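Local structure of adenosine kinase (Sinorhizobium meliloti, 3UBO) at residues Val149-Thr155 and Ile177-Arg183; Phe80-Ala84 and Ala135-Leu139. The protein probably phosphorylates adenosine with ATP as a kinase of the pfkB carbohydrate kinase family, and holds adenosine and ADP in this crystal. One frame throughout, in Å; residues are numbered along the deposited sequence.

Contact 1: residues Val149-Thr155 and Ile177-Arg183; sequences VAQSKVT and IAHAHGR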
loop_
_atom_site.group_PDB
_atom_site.type_symbol
_atom_site.label_atom_id
_atom_site.label_comp_id
_atom_site.label_asym_id
_atom_site.label_seq_id
_atom_site.Cartn_x
_atom_site.Cartn_y
_atom_site.Cartn_z
ATOM N N VAL A 149 -8.234 24.771 16.563
ATOM C CA VAL A 149 -6.927 25.375 16.874
ATOM C C VAL A 149 -6.772 25.735 18.346
ATOM O O VAL A 149 -5.729 25.435 18.947
ATOM C CB VAL A 149 -6.628 26.595 16.034
ATOM C CG1 VAL A 149 -5.159 27.103 16.166
ATOM C CG2 VAL A 149 -7.044 26.306 14.614
ATOM N N ALA A 150 -7.803 26.339 18.936
ATOM C CA ALA A 150 -7.790 26.757 20.352
ATOM C C ALA A 150 -7.637 25.597 21.376
ATOM O O ALA A 150 -6.966 25.725 22.418
ATOM C CB ALA A 150 -9.057 27.604 20.652
ATOM N N GLN A 151 -8.256 24.470 21.074
ATOM C CA GLN A 151 -8.211 23.299 21.944
ATOM C C GLN A 151 -6.943 22.408 21.835
ATOM O O GLN A 151 -6.841 21.298 22.475
ATOM C CB GLN A 151 -9.442 22.452 21.657
ATOM C CG GLN A 151 -10.728 23.257 21.620
ATOM C CD GLN A 151 -11.911 22.421 21.154
ATOM O OE1 GLN A 151 -11.979 22.017 19.965
ATOM N NE2 GLN A 151 -12.851 22.138 22.089
ATOM N N SER A 152 -5.962 22.909 21.076
ATOM C CA SER A 152 -4.827 22.076 20.708
ATOM C C SER A 152 -3.536 22.680 21.200
ATOM O O SER A 152 -3.223 23.855 20.882
ATOM C CB SER A 152 -4.800 21.814 19.184
ATOM O OG SER A 152 -5.873 20.963 18.826
ATOM N N LYS A 153 -2.784 21.844 21.935
ATOM C CA LYS A 153 -1.609 22.311 22.666
ATOM C C LYS A 153 -0.566 22.876 21.708
ATOM O O LYS A 153 -0.167 24.043 21.787
ATOM C CB LYS A 153 -1.013 21.221 23.591
ATOM C CG LYS A 153 -1.971 20.637 24.689
ATOM C CD LYS A 153 -1.148 19.891 25.788
ATOM C CE LYS A 153 -1.927 18.818 26.518
ATOM N NZ LYS A 153 -1.132 18.308 27.713
ATOM N N VAL A 154 -0.117 22.022 20.799
ATOM C CA VAL A 154 0.639 22.517 19.677
ATOM C C VAL A 154 -0.157 22.581 18.372
ATOM O O VAL A 154 -1.073 21.776 18.134
ATOM C CB VAL A 154 1.874 21.769 19.488
ATOM C CG1 VAL A 154 2.664 22.478 18.443
ATOM C CG2 VAL A 154 2.646 21.837 20.781
ATOM N N THR A 155 0.151 23.583 17.561
ATOM C CA THR A 155 -0.254 23.567 16.163
ATOM C C THR A 155 1.041 23.422 15.304
ATOM O O THR A 155 2.061 24.137 15.497
ATOM C CB THR A 155 -1.231 24.783 15.801
ATOM O OG1 THR A 155 -2.499 24.652 16.493
ATOM C CG2 THR A 155 -1.505 24.898 14.281
ATOM N N ILE A 177 -4.968 32.355 16.299
ATOM C CA ILE A 177 -5.953 31.653 17.146
ATOM C C ILE A 177 -5.357 30.904 18.318
ATOM O O ILE A 177 -6.010 30.769 19.357
ATOM C CB ILE A 177 -6.876 30.629 16.374
ATOM C CG1 ILE A 177 -7.638 31.330 15.210
ATOM C CG2 ILE A 177 -7.799 29.783 17.339
ATOM C CD1 ILE A 177 -8.632 30.444 14.443
ATOM N N ALA A 178 -4.125 30.406 18.163
ATOM C CA ALA A 178 -3.606 29.361 19.031
ATOM C C ALA A 178 -2.769 29.996 20.117
ATOM O O ALA A 178 -2.867 29.594 21.290
ATOM C CB ALA A 178 -2.770 28.354 18.236
ATOM N N HIS A 179 -1.926 30.956 19.720
ATOM C CA HIS A 179 -1.213 31.809 20.668
ATOM C C HIS A 179 -2.136 32.509 21.681
ATOM O O HIS A 179 -1.874 32.573 22.902
ATOM C CB HIS A 179 -0.491 32.862 19.891
ATOM C CG HIS A 179 0.843 32.408 19.457
ATOM N ND1 HIS A 179 1.605 33.087 18.536
ATOM C CD2 HIS A 179 1.561 31.331 19.840
ATOM C CE1 HIS A 179 2.757 32.451 18.385
ATOM N NE2 HIS A 179 2.757 31.384 19.162
ATOM N N ALA A 180 -3.224 33.014 21.123
ATOM C CA ALA A 180 -4.223 33.754 21.848
ATOM C C ALA A 180 -4.962 32.811 22.811
ATOM O O ALA A 180 -5.743 33.246 23.664
ATOM C CB ALA A 180 -5.231 34.451 20.826
ATOM N N HIS A 181 -4.738 31.518 22.676
ATOM C CA HIS A 181 -5.352 30.633 23.631
ATOM C C HIS A 181 -4.344 29.954 24.564
ATOM O O HIS A 181 -4.737 29.049 25.284
ATOM C CB HIS A 181 -6.286 29.617 22.959
ATOM C CG HIS A 181 -7.618 30.183 22.584
ATOM N ND1 HIS A 181 -7.779 31.084 21.549
ATOM C CD2 HIS A 181 -8.859 29.964 23.083
ATOM C CE1 HIS A 181 -9.061 31.397 21.418
ATOM N NE2 HIS A 181 -9.742 30.724 22.332
ATOM N N GLY A 182 -3.092 30.425 24.582
ATOM C CA GLY A 182 -2.062 29.864 25.459
ATOM C C GLY A 182 -1.440 28.522 24.976
ATOM O O GLY A 182 -1.139 27.585 25.779
ATOM N N ARG A 183 -1.270 28.448 23.652
ATOM C CA ARG A 183 -0.887 27.279 22.924
ATOM C C ARG A 183 0.403 27.650 22.218
ATOM O O ARG A 183 0.819 28.804 22.189
ATOM C CB ARG A 183 -1.928 26.976 21.871
ATOM C CG ARG A 183 -3.210 26.346 22.348
ATOM C CD ARG A 183 -3.307 26.125 23.849
ATOM N NE ARG A 183 -4.705 25.799 24.163
ATOM C CZ ARG A 183 -5.137 25.097 25.215
ATOM N NH1 ARG A 183 -6.453 24.898 25.342
ATOM N NH2 ARG A 183 -4.272 24.576 26.110
#
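The backbone oxygen of Ala-150 is gripped by two nitrogens of one guanidinium group. Arg-183 NE donates to Ala-150 O over 2.9 Å with an N-H...O angle of 147°, and Arg-183 NH1 adds a weak bond of 3.1 Å to the same Ala-150 O. The oxygen sits at the NE/NH1 edge of the guanidinium, slightly out of its plane, while NE approaches tilted from the carbonyl plane. The arginine chain is bent at chi2 in the model, and NE lies at the last carbonyl of helix 146-150, which Gln-151 leaves. Beside it, Ala-150 CB stands over one face of the His-181 imidazole, 3.5 Å from the ring centroid and 13° off the ring normal: a CH-pi contact centred on the ring. The ring is restrained by a bond within its own segment: His-181 ND1 donates over 2.8 Å to Ile-177 O, which lies out of the plane of the imidazole. Deeper in, Val-149 and Ile-177 cross at about a right angle, with Val-149 CB 3.6 Å from Ile-177 CG2. Val-149 CG1, anti to the backbone N, reaches Ala-178 CB at 3.4 Å. The contact joins the end of helix 146-150 and the start of strand 152-158 to the C-terminal end of helix 168-179, within the beta-alpha-beta unit 152-158, 168-179, 184-188. A type I turn from His-179 to Gly-182 links the helix to the last strand. Lys-153 turns its amine elsewhere, to Thr-291 O. The arginine charge therefore meets the C-terminal end of a short helix, where it would be expected to offset the partial negative charge of the helix dipole, while Val-149, Ile-177 and Ala-178 supply apolar packing alongside.

Contact 2: residues Phe80-Ala84 and Ala135-Leu139; sequences FGKVA and ACVEL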
loop_
_atom_site.group_PDB
_atom_site.type_symbol
_atom_site.label_atom_id
_atom_site.label_comp_id
_atom_site.label_asym_id
_atom_site.label_seq_id
_atom_site.Cartn_x
_atom_site.Cartn_y
_atom_site.Cartn_z
ATOM N N PHE A 80 -5.798 19.360 9.353
ATOM C CA PHE A 80 -6.512 20.107 8.332
ATOM C C PHE A 80 -5.760 19.917 7.016
ATOM O O PHE A 80 -4.526 20.213 6.969
ATOM C CB PHE A 80 -6.534 21.639 8.602
ATOM C CG PHE A 80 -7.114 22.064 9.935
ATOM C CD1 PHE A 80 -8.055 21.272 10.613
ATOM C CD2 PHE A 80 -6.732 23.313 10.498
ATOM C CE1 PHE A 80 -8.635 21.746 11.813
ATOM C CE2 PHE A 80 -7.257 23.761 11.695
ATOM C CZ PHE A 80 -8.230 23.009 12.346
ATOM N N GLY A 81 -6.448 19.447 5.980
ATOM C CA GLY A 81 -5.828 19.233 4.686
ATOM C C GLY A 81 -6.774 19.521 3.537
ATOM O O GLY A 81 -7.983 19.645 3.733
ATOM N N LYS A 82 -6.221 19.628 2.333
ATOM C CA LYS A 82 -7.020 19.905 1.146
ATOM C C LYS A 82 -7.119 18.678 0.246
ATOM O O LYS A 82 -6.114 18.201 -0.281
ATOM C CB LYS A 82 -6.432 21.082 0.366
ATOM C CG LYS A 82 -7.414 22.216 0.117
ATOM C CD LYS A 82 -8.850 21.748 0.287
ATOM C CE LYS A 82 -9.676 22.767 1.057
ATOM N NZ LYS A 82 -11.073 22.300 1.272
ATOM N N VAL A 83 -8.336 18.171 0.077
ATOM C CA VAL A 83 -8.568 17.001 -0.760
ATOM C C VAL A 83 -9.853 17.148 -1.568
ATOM O O VAL A 83 -10.758 17.889 -1.183
ATOM C CB VAL A 83 -8.648 15.712 0.080
ATOM C CG1 VAL A 83 -7.319 15.450 0.773
ATOM C CG2 VAL A 83 -9.776 15.810 1.095
ATOM N N ALA A 84 -9.926 16.441 -2.691
ATOM C CA ALA A 84 -11.078 16.495 -3.539
ATOM C C ALA A 84 -12.092 15.434 -3.156
ATOM O O ALA A 84 -11.840 14.559 -2.359
ATOM C CB ALA A 84 -10.695 16.427 -4.968
ATOM N N ALA A 135 -5.872 19.339 -5.443
ATOM C CA ALA A 135 -6.703 19.997 -4.438
ATOM C C ALA A 135 -5.936 20.892 -3.417
ATOM O O ALA A 135 -6.334 22.012 -3.160
ATOM C CB ALA A 135 -7.636 18.970 -3.746
ATOM N N CYS A 136 -4.809 20.458 -2.870
ATOM C CA CYS A 136 -3.997 21.299 -1.991
ATOM C C CYS A 136 -3.826 22.837 -2.306
ATOM O O CYS A 136 -3.428 23.618 -1.444
ATOM C CB CYS A 136 -2.627 20.620 -1.775
ATOM S SG CYS A 136 -2.861 18.894 -1.109
ATOM N N VAL A 137 -4.087 23.319 -3.502
ATOM C CA VAL A 137 -3.874 24.772 -3.697
ATOM C C VAL A 137 -5.056 25.612 -3.163
ATOM O O VAL A 137 -4.900 26.759 -2.787
ATOM C CB VAL A 137 -3.620 25.130 -5.162
ATOM C CG1 VAL A 137 -2.277 24.592 -5.633
ATOM C CG2 VAL A 137 -4.795 24.624 -6.012
ATOM N N GLU A 138 -6.221 24.969 -3.140
ATOM C CA GLU A 138 -7.500 25.451 -2.584
ATOM C C GLU A 138 -7.512 25.500 -1.064
ATOM O O GLU A 138 -8.548 25.726 -0.473
ATOM C CB GLU A 138 -8.661 24.498 -2.960
ATOM C CG GLU A 138 -8.925 24.266 -4.443
ATOM C CD GLU A 138 -9.368 25.529 -5.218
ATOM O OE1 GLU A 138 -9.688 26.568 -4.542
ATOM O OE2 GLU A 138 -9.406 25.474 -6.497
ATOM N N LEU A 139 -6.396 25.231 -0.404
ATOM C CA LEU A 139 -6.467 25.245 1.039
ATOM C C LEU A 139 -6.214 26.654 1.470
ATOM O O LEU A 139 -5.218 27.293 1.033
ATOM C CB LEU A 139 -5.425 24.331 1.681
ATOM C CG LEU A 139 -5.330 24.443 3.218
ATOM C CD1 LEU A 139 -6.265 23.439 3.961
ATOM C CD2 LEU A 139 -3.879 24.415 3.683
#
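Gly-81 starts the contact, its carbonyl carbon 4.0 Å from Leu-139 CD1, where the chain leaves strand 77-80 of the central parallel sheet of this pfkB (ribokinase-like) fold. Lys-82 supplies most of the surface that 80-84 contributes. Its CB lies 3.4 Å from Cys-136 CA, and its CG rests against Leu-139 CB at 3.3 Å, the two side chains crossing obliquely. Bends at chi2 and chi3 then lead the aliphatic chain along the 138-139 backbone, with Lys-82 CE 3.5 Å from Glu-138 O, so that the methylenes do the packing and the amine departs from the segment, toward Asp-143 in a long, weak ion pair. Val-83 turns its side chain away toward Ala-14, but its carbonyl carbon meets Ala-135 CB at 3.6 Å. Ala-84 completes the run: its N donates to Thr-114 OG1 and its methyl faces that of Ala-135. The opposing 3-10 segment, which runs through 135-137, is tied by a backbone bond from Glu-138 N to Ala-135 O. These largely buried loops lie beside the substrate pocket, the Cys-136 side chain being about 7 Å from the bound adenosine, and Cys-136 SG lies 3.4 Å from Lys-82 O.

In the fold
Contact 1 is partly buried, toward the outside of the chain, whereas contact 2 is buried almost throughout and lies nearer the adenosine. The first holds helix 146-150 and the start of strand 152-158 against the end of crossover helix 168-179; the second brings together two loops 51 residues apart. Their chemistry follows: a charged arginine holds a helix end at 149-155/177-183, while at 80-84/135-139 a lysine works chiefly through its methylenes and backbone atoms pack against Ala-135 and Leu-139. The centres are 22 Å apart, yet Phe-80, which begins segment 80-84 without itself touching 135-139, packs its CE2 3.9 Å from Val-149 CG2, connecting them beside strand 6-11.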